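Local coordinates for Lmo1076 protein (Listeria monocytogenes serovar 1/2a, PDB 3FI7) that hydrolyses peptidoglycan as a virulence-associated autolysin, through the catalytic domain modelled here, an N-acetylglucosaminidase of family GH73, at residues 35-40 against 118-123. Sequence-based numbering, arbitrary orientation.
Sequences NSISTQ and ESLEDN
Leu120 reaches from helix 116-129 to the flank of helix 29-47 and sets one methyl between Ile37 and Gln40, joining two helices of the lysozyme-like GH73 catalytic domain. That methyl, CD1, carries nearly the whole contact. It lies 4.0 Å from Ile37 CB and also 4.0 Å from Gln40 CB, so it meets the first side-chain carbon of two residues three positions apart on the helix. The Ile37 CG2 methyl touches it too, at 4.1 Å from Leu120 CD1, and the Ile37 and Leu120 side chains run at about a right angle to each other. Leu120 gets there with CG beside its own backbone N and opposite the carbonyl carbon (chi1 -65°), which directs its branch toward helix 29-47. Helix 52-63 closes the tight side: its Ile56 and Ala59 touch Ile37, while Met55 touches Leu120. Leu44, a turn further along helix 29-47 from Gln40, packs on Leu120 as well.

The interface is small, about 129 Å² in all, and its close packing ends at Gln40 CB; the outer part of this partly exposed side chain forms the loose side. Helix 29-47 is kinked here, since the N atoms of Thr39 and Gln40 have no bond to the preceding turn. Further along, Glu121 OE2 forms a salt bridge with Lys47 NZ, at the end of helix 29-47, and a hydrogen bond with Tyr48 OH, just beyond it. At the loose edge, the Gln40 chain extends beyond CG (chi2 153°) and carries its amide past the leucine, with Gln40 CG already 5.0 Å from Leu120 CD1.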
loop_
_atom_site.group_PDB
_atom_site.type_symbol
_atom_site.label_atom_id
_atom_site.label_comp_id
_atom_site.label_asym_id
_atom_site.label_seq_id
_atom_site.Cartn_x
_atom_site.Cartn_y
_atom_site.Cartn_z
ATOM N N ASN A 35 -4.385 8.990 -4.339
ATOM C CA ASN A 35 -5.771 9.376 -4.601
ATOM C C ASN A 35 -6.562 8.233 -5.229
ATOM O O ASN A 35 -7.749 8.098 -4.984
ATOM C CB ASN A 35 -5.841 10.607 -5.512
ATOM C CG ASN A 35 -5.205 11.845 -4.885
ATOM O OD1 ASN A 35 -4.968 11.901 -3.676
ATOM N ND2 ASN A 35 -4.919 12.840 -5.717
ATOM N N SER A 36 -5.897 7.407 -6.034
ATOM C CA SER A 36 -6.582 6.344 -6.763
ATOM C C SER A 36 -6.935 5.120 -5.916
ATOM O O SER A 36 -7.773 4.333 -6.318
ATOM C CB SER A 36 -5.753 5.891 -7.970
ATOM O OG SER A 36 -4.699 5.034 -7.564
ATOM N N ILE A 37 -6.307 4.947 -4.757
ATOM C CA ILE A 37 -6.618 3.780 -3.927
ATOM C C ILE A 37 -7.165 4.096 -2.529
ATOM O O ILE A 37 -7.528 3.186 -1.786
ATOM C CB ILE A 37 -5.389 2.870 -3.754
ATOM C CG1 ILE A 37 -4.234 3.646 -3.097
ATOM C CG2 ILE A 37 -4.965 2.261 -5.096
ATOM C CD1 ILE A 37 -3.189 2.712 -2.437
ATOM N N SER A 38 -7.218 5.374 -2.162
ATOM C CA SER A 38 -7.556 5.734 -0.785
ATOM C C SER A 38 -8.989 5.345 -0.425
ATOM O O SER A 38 -9.251 4.896 0.689
ATOM C CB SER A 38 -7.316 7.230 -0.521
ATOM O OG SER A 38 -8.198 8.036 -1.297
ATOM N N THR A 39 -9.913 5.519 -1.365
ATOM C CA THR A 39 -11.311 5.162 -1.125
ATOM C C THR A 39 -11.479 3.673 -0.810
ATOM O O THR A 39 -12.118 3.303 0.176
ATOM C CB THR A 39 -12.192 5.500 -2.331
ATOM O OG1 THR A 39 -11.950 6.851 -2.725
ATOM C CG2 THR A 39 -13.688 5.311 -1.983
ATOM N N GLN A 40 -10.898 2.829 -1.651
ATOM C CA GLN A 40 -10.978 1.383 -1.462
ATOM C C GLN A 40 -10.225 0.961 -0.212
ATOM O O GLN A 40 -10.640 0.040 0.482
ATOM C CB GLN A 40 -10.439 0.639 -2.691
ATOM C CG GLN A 40 -11.303 0.823 -3.939
ATOM C CD GLN A 40 -10.513 0.680 -5.253
ATOM O OE1 GLN A 40 -9.396 1.211 -5.403
ATOM N NE2 GLN A 40 -11.106 -0.025 -6.216
ATOM N N GLU A 118 -9.054 -5.751 -5.695
ATOM C CA GLU A 118 -8.885 -7.133 -5.257
ATOM C C GLU A 118 -7.473 -7.362 -4.714
ATOM O O GLU A 118 -7.260 -8.187 -3.820
ATOM C CB GLU A 118 -9.205 -8.106 -6.396
ATOM C CG GLU A 118 -10.687 -8.159 -6.778
ATOM C CD GLU A 118 -11.143 -6.992 -7.657
ATOM O OE1 GLU A 118 -12.368 -6.786 -7.777
ATOM O OE2 GLU A 118 -10.296 -6.283 -8.238
ATOM N N SER A 119 -6.514 -6.615 -5.255
ATOM C CA SER A 119 -5.134 -6.649 -4.777
ATOM C C SER A 119 -5.042 -6.095 -3.339
ATOM O O SER A 119 -4.431 -6.714 -2.457
ATOM C CB SER A 119 -4.234 -5.863 -5.742
ATOM O OG SER A 119 -2.907 -5.747 -5.263
ATOM N N LEU A 120 -5.665 -4.942 -3.100
ATOM C CA LEU A 120 -5.734 -4.381 -1.750
ATOM C C LEU A 120 -6.441 -5.340 -0.789
ATOM O O LEU A 120 -6.016 -5.515 0.352
ATOM C CB LEU A 120 -6.438 -3.022 -1.747
ATOM C CG LEU A 120 -5.706 -1.912 -2.507
ATOM C CD1 LEU A 120 -6.670 -0.793 -2.911
ATOM C CD2 LEU A 120 -4.523 -1.368 -1.692
ATOM N N GLU A 121 -7.514 -5.968 -1.252
ATOM C CA GLU A 121 -8.257 -6.881 -0.393
ATOM C C GLU A 121 -7.406 -8.093 0.018
ATOM O O GLU A 121 -7.489 -8.554 1.161
ATOM C CB GLU A 121 -9.571 -7.321 -1.042
ATOM C CG GLU A 121 -10.387 -8.263 -0.158
ATOM C CD GLU A 121 -11.891 -8.137 -0.369
ATOM O OE1 GLU A 121 -12.306 -7.667 -1.453
ATOM O OE2 GLU A 121 -12.657 -8.512 0.552
ATOM N N ASP A 122 -6.590 -8.597 -0.906
ATOM C CA ASP A 122 -5.660 -9.677 -0.581
ATOM C C ASP A 122 -4.701 -9.281 0.532
ATOM O O ASP A 122 -4.430 -10.082 1.422
ATOM C CB ASP A 122 -4.877 -10.149 -1.812
ATOM C CG ASP A 122 -5.320 -11.530 -2.298
ATOM O OD1 ASP A 122 -4.494 -12.223 -2.939
ATOM O OD2 ASP A 122 -6.483 -11.928 -2.034
ATOM N N ASN A 123 -4.191 -8.049 0.479
ATOM C CA ASN A 123 -3.306 -7.544 1.525
ATOM C C ASN A 123 -4.041 -7.498 2.859
ATOM O O ASN A 123 -3.491 -7.882 3.892
ATOM C CB ASN A 123 -2.734 -6.165 1.149
ATOM C CG ASN A 123 -2.087 -5.439 2.331
ATOM O OD1 ASN A 123 -2.711 -4.587 2.968
ATOM N ND2 ASN A 123 -0.834 -5.758 2.615
#